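PDB 3RHF: putative polyphosphate kinase 2 family protein from Arthrobacter aurescens, which probably acts as a polyphosphate kinase of the PPK2 family, transferring phosphate between polyphosphate and nucleotides. Local coordinates for residues A51-R56 against A256-L261; L60-F65 against L270-A275; L76-Q81 against V135-R140. All coordinates share one frame; numbering follows the deposited sequence.

Contact 1: A51-R56 against A256-L261; sequences AAQDAR and AVQQLL
Gln-258 and Gln-259 reach across to Gln-53 and Asp-54, joining helices 250-266 and 43-69 in the α/β/α sandwich of this P-loop-type fold. The two short helix segments run roughly the same way, 29° apart, with axes 10.2 Å from each other, and the gap between them is filled by polar side chains. Val-257 and Leu-260 of the same helix turn instead to strand 179-187 of the sheet. Gln-258 extends straight toward helix 43-69. Its CB lies 3.3 Å from Gln-53 OE1, and the two amides lie 28° from coplanar as the side chains pass at a slant. At the end of this side chain Gln-258 NE2 appears to donate to Asp-54 OD1, a bond left doubtful by the uncertain place of that oxygen, while Gln-258 OE1 is held by His-94 of helix 88-98. Gln-259 comes next. A chi1 of -160° swings its CG away from the backbone N, and the bend at chi2 then brings the amide back toward helix 43-69. Gln-259 OE1 accepts from Gln-53 NE2 at 2.7 Å, and the donor sits above the carbonyl plane. The same Gln-53 NE2 also serves the carbonyl of Ile-255, so this buried amide is gripped by two acceptors. Arg-56, salt-bridged to Glu-11, closes the row through water 1, which accepts from Arg-56 NH1 at 2.9 Å and from Gln-259 NE2 at 2.7 Å.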
loop_
_atom_site.group_PDB
_atom_site.type_symbol
_atom_site.label_atom_id
_atom_site.label_comp_id
_atom_site.label_asym_id
_atom_site.label_seq_id
_atom_site.Cartn_x
_atom_site.Cartn_y
_atom_site.Cartn_z
ATOM N N ALA A 51 -2.322 10.877 -13.933
ATOM C CA ALA A 51 -1.905 9.551 -14.392
ATOM C C ALA A 51 -0.439 9.611 -14.795
ATOM O O ALA A 51 0.289 8.628 -14.704
ATOM C CB ALA A 51 -2.783 9.075 -15.592
ATOM N N ALA A 52 0.001 10.787 -15.246
ATOM C CA ALA A 52 1.374 10.952 -15.632
ATOM C C ALA A 52 2.228 11.053 -14.355
ATOM O O ALA A 52 3.361 10.537 -14.285
ATOM C CB ALA A 52 1.508 12.177 -16.497
ATOM N N GLN A 53 1.685 11.766 -13.365
ATOM C CA GLN A 53 2.344 11.942 -12.074
ATOM C C GLN A 53 2.630 10.594 -11.454
ATOM O O GLN A 53 3.699 10.411 -10.909
ATOM C CB GLN A 53 1.494 12.785 -11.141
ATOM C CG GLN A 53 1.591 14.253 -11.439
ATOM C CD GLN A 53 0.834 15.083 -10.475
ATOM O OE1 GLN A 53 -0.158 14.625 -9.931
ATOM N NE2 GLN A 53 1.300 16.340 -10.231
ATOM N N ASP A 54 1.681 9.651 -11.597
ATOM C CA ASP A 54 1.768 8.330 -10.993
ATOM C C ASP A 54 3.010 7.592 -11.496
ATOM O O ASP A 54 3.708 6.995 -10.708
ATOM C CB ASP A 54 0.527 7.472 -11.316
ATOM C CG ASP A 54 -0.756 7.991 -10.666
ATOM O OD1 ASP A 54 -0.686 8.946 -9.856
ATOM O OD2 ASP A 54 -1.866 7.465 -10.985
ATOM N N ALA A 55 3.205 7.582 -12.822
ATOM C CA ALA A 55 4.357 6.974 -13.451
ATOM C C ALA A 55 5.624 7.669 -13.001
ATOM O O ALA A 55 6.613 7.007 -12.658
ATOM C CB ALA A 55 4.250 7.024 -14.963
ATOM N N ARG A 56 5.616 8.992 -12.973
ATOM C CA ARG A 56 6.784 9.709 -12.474
ATOM C C ARG A 56 7.155 9.358 -11.014
ATOM O O ARG A 56 8.344 9.169 -10.697
ATOM C CB ARG A 56 6.562 11.197 -12.578
ATOM C CG ARG A 56 6.470 11.695 -14.012
ATOM C CD ARG A 56 6.156 13.167 -13.985
ATOM N NE ARG A 56 5.600 13.585 -15.244
ATOM C CZ ARG A 56 4.990 14.740 -15.469
ATOM N NH1 ARG A 56 4.857 15.652 -14.509
ATOM N NH2 ARG A 56 4.526 14.980 -16.686
ATOM N N ALA A 256 -1.850 18.374 -6.427
ATOM C CA ALA A 256 -1.002 19.342 -5.711
ATOM C C ALA A 256 -0.137 18.551 -4.725
ATOM O O ALA A 256 1.072 18.778 -4.611
ATOM C CB ALA A 256 -1.846 20.440 -5.016
ATOM N N VAL A 257 -0.759 17.585 -4.059
ATOM C CA VAL A 257 -0.020 16.725 -3.172
ATOM C C VAL A 257 0.994 15.969 -3.984
ATOM O O VAL A 257 2.197 15.987 -3.667
ATOM C CB VAL A 257 -0.898 15.808 -2.317
ATOM C CG1 VAL A 257 -0.013 14.856 -1.550
ATOM C CG2 VAL A 257 -1.685 16.620 -1.279
ATOM N N GLN A 258 0.563 15.360 -5.078
ATOM C CA GLN A 258 1.549 14.608 -5.862
ATOM C C GLN A 258 2.701 15.438 -6.388
ATOM O O GLN A 258 3.850 14.981 -6.349
ATOM C CB GLN A 258 0.928 13.696 -6.953
ATOM C CG GLN A 258 0.791 12.308 -6.352
ATOM C CD GLN A 258 0.187 11.253 -7.232
ATOM O OE1 GLN A 258 -0.751 10.565 -6.814
ATOM N NE2 GLN A 258 0.758 11.056 -8.431
ATOM N N GLN A 259 2.438 16.659 -6.828
ATOM C CA GLN A 259 3.529 17.469 -7.416
ATOM C C GLN A 259 4.473 17.891 -6.334
ATOM O O GLN A 259 5.665 18.000 -6.559
ATOM C CB GLN A 259 3.021 18.679 -8.198
ATOM C CG GLN A 259 4.022 19.263 -9.195
ATOM C CD GLN A 259 4.378 18.310 -10.313
ATOM O OE1 GLN A 259 3.519 17.764 -11.007
ATOM N NE2 GLN A 259 5.657 18.104 -10.502
ATOM N N LEU A 260 3.961 18.059 -5.130
ATOM C CA LEU A 260 4.818 18.391 -3.969
ATOM C C LEU A 260 5.822 17.297 -3.667
ATOM O O LEU A 260 7.010 17.570 -3.435
ATOM C CB LEU A 260 3.953 18.644 -2.731
ATOM C CG LEU A 260 3.399 20.063 -2.560
ATOM C CD1 LEU A 260 2.497 20.062 -1.356
ATOM C CD2 LEU A 260 4.478 21.161 -2.404
ATOM N N LEU A 261 5.302 16.069 -3.658
ATOM C CA LEU A 261 6.107 14.860 -3.572
ATOM C C LEU A 261 7.152 14.754 -4.637
ATOM O O LEU A 261 8.295 14.490 -4.329
ATOM C CB LEU A 261 5.222 13.648 -3.707
ATOM C CG LEU A 261 5.012 12.779 -2.504
ATOM C CD1 LEU A 261 4.935 13.570 -1.184
ATOM C CD2 LEU A 261 3.729 12.012 -2.736
HETATM O O HOH W 1 6.641 16.375 -12.329
#

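Contact 2: L60-F65 against L270-A275; sequences LQEKLF and LDWPKA
Lys-63 lies against one face of the indole of Trp-272, where the irregular segment that follows helix 250-266 crosses helix 43-69 of the α/β/α sandwich, at the subunit interface of the dimer. The lysine is stretched out and crosses the ring at about a right angle. Its CG makes a CH-pi contact with the six-membered ring, 3.4 Å from the centroid and only 2° off the normal, and further along Lys-63 CE lies over the same indole, 3.3 Å from Trp-272 NE1. Glu-62 takes the rim instead: its CG meets the ring edge in plane, and the carboxylate is turned 61° from the indole, with Glu-62 OE2 3.3 Å from Trp-272 CH2. Trp-208 of the second subunit brings its own ring to Trp-272, the two planes nearly parallel. With an alanine here, the aliphatic chain of Lys-63 would probably lose its cover and Trp-208 of the second subunit its ring partner. Asp-271 turns OD1 back to the backbone N of Trp-272 in a weak hydrogen bond, and its charge stays 4.0 Å from Lys-63 NZ, beyond salt-bridge range. Leu-270 slants across Leu-64 and pushes its CD1 against the helix backbone, 3.6 Å from Leu-60 O and equally far from Leu-64 N, the two atoms of one helical hydrogen bond.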
loop_
_atom_site.group_PDB
_atom_site.type_symbol
_atom_site.label_atom_id
_atom_site.label_comp_id
_atom_site.label_asym_id
_atom_site.label_seq_id
_atom_site.Cartn_x
_atom_site.Cartn_y
_atom_site.Cartn_z
ATOM N N LEU A 60 10.471 7.637 -9.363
ATOM C CA LEU A 60 11.331 8.339 -8.434
ATOM C C LEU A 60 11.378 7.698 -7.025
ATOM O O LEU A 60 12.360 7.803 -6.331
ATOM C CB LEU A 60 10.923 9.783 -8.335
ATOM C CG LEU A 60 11.382 10.765 -9.396
ATOM C CD1 LEU A 60 10.576 11.985 -9.177
ATOM C CD2 LEU A 60 12.847 11.042 -9.245
ATOM N N GLN A 61 10.338 7.005 -6.634
ATOM C CA GLN A 61 10.347 6.313 -5.378
ATOM C C GLN A 61 11.233 5.080 -5.507
ATOM O O GLN A 61 11.949 4.730 -4.604
ATOM C CB GLN A 61 8.909 5.964 -4.948
ATOM C CG GLN A 61 8.767 5.055 -3.757
ATOM C CD GLN A 61 8.811 3.574 -4.117
ATOM O OE1 GLN A 61 8.011 3.088 -4.928
ATOM N NE2 GLN A 61 9.767 2.838 -3.511
ATOM N N GLU A 62 11.173 4.430 -6.646
ATOM C CA GLU A 62 11.944 3.244 -6.862
ATOM C C GLU A 62 13.408 3.578 -6.825
ATOM O O GLU A 62 14.166 2.806 -6.300
ATOM C CB GLU A 62 11.589 2.576 -8.166
ATOM C CG GLU A 62 12.397 1.299 -8.385
ATOM C CD GLU A 62 11.895 0.392 -9.551
ATOM O OE1 GLU A 62 10.939 -0.409 -9.301
ATOM O OE2 GLU A 62 12.494 0.434 -10.672
ATOM N N LYS A 63 13.791 4.742 -7.322
ATOM C CA LYS A 63 15.159 5.208 -7.182
ATOM C C LYS A 63 15.552 5.522 -5.766
ATOM O O LYS A 63 16.600 5.098 -5.319
ATOM C CB LYS A 63 15.411 6.429 -8.018
ATOM C CG LYS A 63 15.453 6.162 -9.511
ATOM C CD LYS A 63 15.835 7.456 -10.243
ATOM C CE LYS A 63 15.733 7.336 -11.764
ATOM N NZ LYS A 63 15.913 8.655 -12.431
ATOM N N LEU A 64 14.725 6.266 -5.042
ATOM C CA LEU A 64 14.959 6.459 -3.590
ATOM C C LEU A 64 15.289 5.143 -2.918
ATOM O O LEU A 64 16.272 5.004 -2.226
ATOM C CB LEU A 64 13.722 7.085 -2.892
ATOM C CG LEU A 64 13.901 7.548 -1.421
ATOM C CD1 LEU A 64 14.836 8.700 -1.352
ATOM C CD2 LEU A 64 12.583 7.979 -0.824
ATOM N N PHE A 65 14.434 4.163 -3.138
ATOM C CA PHE A 65 14.611 2.824 -2.578
ATOM C C PHE A 65 15.926 2.153 -2.984
ATOM O O PHE A 65 16.627 1.624 -2.173
ATOM C CB PHE A 65 13.453 1.958 -3.023
ATOM C CG PHE A 65 13.382 0.651 -2.318
ATOM C CD1 PHE A 65 12.790 0.550 -1.095
ATOM C CD2 PHE A 65 13.954 -0.452 -2.856
ATOM C CE1 PHE A 65 12.748 -0.673 -0.424
ATOM C CE2 PHE A 65 13.911 -1.669 -2.191
ATOM C CZ PHE A 65 13.298 -1.780 -0.984
ATOM N N LEU A 270 18.411 11.942 -7.180
ATOM C CA LEU A 270 18.398 10.489 -7.188
ATOM C C LEU A 270 18.745 9.993 -8.611
ATOM O O LEU A 270 18.350 10.577 -9.592
ATOM C CB LEU A 270 17.007 9.951 -6.738
ATOM C CG LEU A 270 16.419 10.440 -5.391
ATOM C CD1 LEU A 270 15.029 9.855 -5.056
ATOM C CD2 LEU A 270 17.404 10.142 -4.251
ATOM N N ASP A 271 19.547 8.945 -8.676
ATOM C CA ASP A 271 19.726 8.184 -9.874
ATOM C C ASP A 271 19.905 6.751 -9.469
ATOM O O ASP A 271 20.130 6.451 -8.318
ATOM C CB ASP A 271 20.958 8.624 -10.696
ATOM C CG ASP A 271 20.795 8.303 -12.235
ATOM O OD1 ASP A 271 19.794 7.632 -12.649
ATOM O OD2 ASP A 271 21.672 8.715 -13.029
ATOM N N TRP A 272 19.833 5.884 -10.446
ATOM C CA TRP A 272 20.006 4.474 -10.248
ATOM C C TRP A 272 21.420 4.164 -9.850
ATOM O O TRP A 272 22.366 4.681 -10.447
ATOM C CB TRP A 272 19.720 3.728 -11.552
ATOM C CG TRP A 272 18.357 3.998 -12.093
ATOM C CD1 TRP A 272 18.052 4.679 -13.219
ATOM C CD2 TRP A 272 17.118 3.571 -11.525
ATOM N NE1 TRP A 272 16.699 4.696 -13.396
ATOM C CE2 TRP A 272 16.105 4.010 -12.375
ATOM C CE3 TRP A 272 16.779 2.836 -10.393
ATOM C CZ2 TRP A 272 14.773 3.769 -12.125
ATOM C CZ3 TRP A 272 15.455 2.603 -10.131
ATOM C CH2 TRP A 272 14.465 3.070 -10.991
ATOM N N PRO A 273 21.572 3.280 -8.870
ATOM C CA PRO A 273 22.912 2.813 -8.481
ATOM C C PRO A 273 23.628 2.028 -9.571
ATOM O O PRO A 273 23.003 1.253 -10.301
ATOM C CB PRO A 273 22.653 1.906 -7.268
ATOM C CG PRO A 273 21.286 2.249 -6.821
ATOM C CD PRO A 273 20.521 2.705 -8.032
ATOM N N LYS A 274 24.918 2.278 -9.686
ATOM C CA LYS A 274 25.831 1.448 -10.479
ATOM C C LYS A 274 25.918 0.044 -9.888
ATOM O O LYS A 274 25.785 -0.145 -8.710
ATOM C CB LYS A 274 27.266 2.052 -10.471
ATOM C CG LYS A 274 27.447 3.510 -10.981
ATOM C CD LYS A 274 26.605 3.822 -12.258
ATOM C CE LYS A 274 27.281 4.924 -13.131
ATOM N NZ LYS A 274 26.309 5.545 -14.104
ATOM N N ALA A 275 26.182 -0.937 -10.722
ATOM C CA ALA A 275 26.417 -2.303 -10.271
ATOM C C ALA A 275 27.580 -2.328 -9.302
ATOM O O ALA A 275 28.581 -1.709 -9.540
ATOM C CB ALA A 275 26.704 -3.169 -11.457
#

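Contact 3: L76-Q81 against V135-R140; sequences LLLILQ and VGVFDR
Leu-76 hands its carbonyl to the backbone N of Gly-136, the first of five hydrogen bonds that join these neighbouring parallel strands. The bond is short, 2.7 Å from Gly-136 N to Leu-76 O, and almost straight at the hydrogen. The bonding then alternates: Gly-136 O accepts from Leu-78 N, Leu-78 O from Phe-138 N at 2.8 Å, and Phe-138 O from Leu-80 N. The last, from Arg-140 N to Leu-80 O, is longer at 3.1 Å and more bent, 137° at the hydrogen, as the 135-140 segment leaves the strand. Leu-77 and Ile-79 spend their backbone bonds on strand 179-187, on the other flank of strand 75-82. Between the main bonds CA-H groups add weaker contacts, such as Leu-77 CA to Gly-136 O at 3.3 Å.

Of the side chains, Leu-77, its CG carried away from the backbone N by a chi1 of -180°, leans CD1 over the side-chain-less Gly-136 to sit above the centre of the Phe-138 ring, 3.7 Å from the centroid. On the opposite face Leu-78 CD2 packs alongside Val-137 CG2. The polar ends gather where the strands finish. Gln-81 OE1 is bonded to Ser-141 OG and its NE2 to Glu-144, Arg-140 NH1 is salt-bridged to Asp-84, and Asp-139 OD2 has a weak bond to Gln-102 of the second subunit. A bound phosphate ion lies about 5 Å from the Asp-139 side chain. Strand 75-82 leading toward helix 88-98, with Asp-139 at the end of the adjacent strand, is consistent with the Walker A and Walker B strands of a P-loop NTPase fold.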
loop_
_atom_site.group_PDB
_atom_site.type_symbol
_atom_site.label_atom_id
_atom_site.label_comp_id
_atom_site.label_asym_id
_atom_site.label_seq_id
_atom_site.Cartn_x
_atom_site.Cartn_y
_atom_site.Cartn_z
ATOM N N LEU A 76 12.009 10.146 2.751
ATOM C CA LEU A 76 11.003 11.156 2.634
ATOM C C LEU A 76 9.837 10.870 3.548
ATOM O O LEU A 76 9.508 9.741 3.810
ATOM C CB LEU A 76 10.551 11.245 1.159
ATOM C CG LEU A 76 9.796 12.533 0.756
ATOM C CD1 LEU A 76 10.252 13.109 -0.541
ATOM C CD2 LEU A 76 8.354 12.269 0.671
ATOM N N LEU A 77 9.203 11.926 4.030
ATOM C CA LEU A 77 8.087 11.838 4.980
ATOM C C LEU A 77 7.029 12.870 4.580
ATOM O O LEU A 77 7.261 14.096 4.663
ATOM C CB LEU A 77 8.557 12.089 6.431
ATOM C CG LEU A 77 7.482 12.022 7.560
ATOM C CD1 LEU A 77 6.740 10.662 7.588
ATOM C CD2 LEU A 77 7.972 12.365 8.968
ATOM N N LEU A 78 5.883 12.334 4.133
ATOM C CA LEU A 78 4.711 13.084 3.832
ATOM C C LEU A 78 3.813 13.082 5.047
ATOM O O LEU A 78 3.407 11.999 5.517
ATOM C CB LEU A 78 3.995 12.442 2.672
ATOM C CG LEU A 78 2.683 13.065 2.165
ATOM C CD1 LEU A 78 2.911 14.477 1.549
ATOM C CD2 LEU A 78 2.041 12.149 1.145
ATOM N N ILE A 79 3.516 14.291 5.555
ATOM C CA ILE A 79 2.562 14.506 6.630
ATOM C C ILE A 79 1.302 15.165 6.101
ATOM O O ILE A 79 1.347 16.310 5.615
ATOM C CB ILE A 79 3.124 15.434 7.809
ATOM C CG1 ILE A 79 4.381 14.818 8.441
ATOM C CG2 ILE A 79 2.093 15.589 8.871
ATOM C CD1 ILE A 79 5.107 15.659 9.450
ATOM N N LEU A 80 0.181 14.465 6.273
ATOM C CA LEU A 80 -1.142 15.027 5.986
ATOM C C LEU A 80 -1.972 15.352 7.220
ATOM O O LEU A 80 -2.184 14.492 8.056
ATOM C CB LEU A 80 -1.939 14.103 5.145
ATOM C CG LEU A 80 -1.296 13.934 3.795
ATOM C CD1 LEU A 80 -1.797 12.594 3.227
ATOM C CD2 LEU A 80 -1.625 15.109 2.892
ATOM N N GLN A 81 -2.446 16.591 7.308
ATOM C CA GLN A 81 -3.494 16.965 8.276
ATOM C C GLN A 81 -4.653 17.578 7.539
ATOM O O GLN A 81 -4.456 18.286 6.527
ATOM C CB GLN A 81 -2.963 17.996 9.259
ATOM C CG GLN A 81 -1.824 17.505 10.165
ATOM C CD GLN A 81 -2.320 16.682 11.292
ATOM O OE1 GLN A 81 -1.594 15.880 11.842
ATOM N NE2 GLN A 81 -3.564 16.857 11.639
ATOM N N VAL A 135 9.699 5.935 1.694
ATOM C CA VAL A 135 8.743 7.050 1.718
ATOM C C VAL A 135 7.798 6.786 2.836
ATOM O O VAL A 135 7.081 5.801 2.848
ATOM C CB VAL A 135 7.929 7.176 0.413
ATOM C CG1 VAL A 135 6.836 8.220 0.586
ATOM C CG2 VAL A 135 8.882 7.536 -0.796
ATOM N N GLY A 136 7.809 7.643 3.810
ATOM C CA GLY A 136 6.884 7.488 4.934
ATOM C C GLY A 136 5.671 8.362 4.728
ATOM O O GLY A 136 5.796 9.536 4.278
ATOM N N VAL A 137 4.492 7.813 5.028
ATOM C CA VAL A 137 3.275 8.620 4.983
ATOM C C VAL A 137 2.581 8.588 6.320
ATOM O O VAL A 137 2.228 7.514 6.829
ATOM C CB VAL A 137 2.330 8.194 3.849
ATOM C CG1 VAL A 137 0.990 8.951 3.983
ATOM C CG2 VAL A 137 2.993 8.413 2.473
ATOM N N PHE A 138 2.401 9.791 6.875
ATOM C CA PHE A 138 1.632 10.027 8.106
ATOM C C PHE A 138 0.236 10.622 7.781
ATOM O O PHE A 138 0.101 11.821 7.447
ATOM C CB PHE A 138 2.362 11.007 9.045
ATOM C CG PHE A 138 3.557 10.431 9.814
ATOM C CD1 PHE A 138 3.957 9.103 9.707
ATOM C CD2 PHE A 138 4.268 11.265 10.670
ATOM C CE1 PHE A 138 5.079 8.607 10.452
ATOM C CE2 PHE A 138 5.386 10.804 11.379
ATOM C CZ PHE A 138 5.791 9.470 11.270
ATOM N N ASP A 139 -0.776 9.747 7.838
ATOM C CA ASP A 139 -2.175 10.167 7.901
ATOM C C ASP A 139 -2.520 10.547 9.359
ATOM O O ASP A 139 -2.706 9.689 10.218
ATOM C CB ASP A 139 -3.101 9.074 7.348
ATOM C CG ASP A 139 -4.571 9.468 7.342
ATOM O OD1 ASP A 139 -4.887 10.492 7.945
ATOM O OD2 ASP A 139 -5.423 8.759 6.741
ATOM N N ARG A 140 -2.630 11.864 9.568
ATOM C CA ARG A 140 -2.512 12.523 10.866
ATOM C C ARG A 140 -1.100 12.321 11.407
ATOM O O ARG A 140 -0.371 11.481 10.901
ATOM C CB ARG A 140 -3.564 12.051 11.861
ATOM C CG ARG A 140 -4.972 12.263 11.405
ATOM C CD ARG A 140 -5.894 11.643 12.424
ATOM N NE ARG A 140 -7.293 11.844 12.103
ATOM C CZ ARG A 140 -8.031 11.052 11.327
ATOM N NH1 ARG A 140 -9.305 11.376 11.128
ATOM N NH2 ARG A 140 -7.524 9.956 10.744
#

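Helix 43-69 supplies one side of both contact 1 and contact 2, whose centres are about 17 Å apart, and then leads into strand 75-82 of contact 3. Contact 1 lies about 15 Å from contact 3, centre to centre, and is joined to it by packing of Leu-261 CD1 on Leu-78 CD1 at 3.5 Å. Contact 2, about 21 Å from contact 3 between centres, reaches the sheet where Leu-64 CD2 meets Val-135 CG2 at 3.7 Å. The phosphate ion is near Asp-139, at the other end of contact 3 from Val-135, probably the nucleotide-binding end. Several residues of contact 2 meet the partner subunit, but in contact 3 only Asp-139 does.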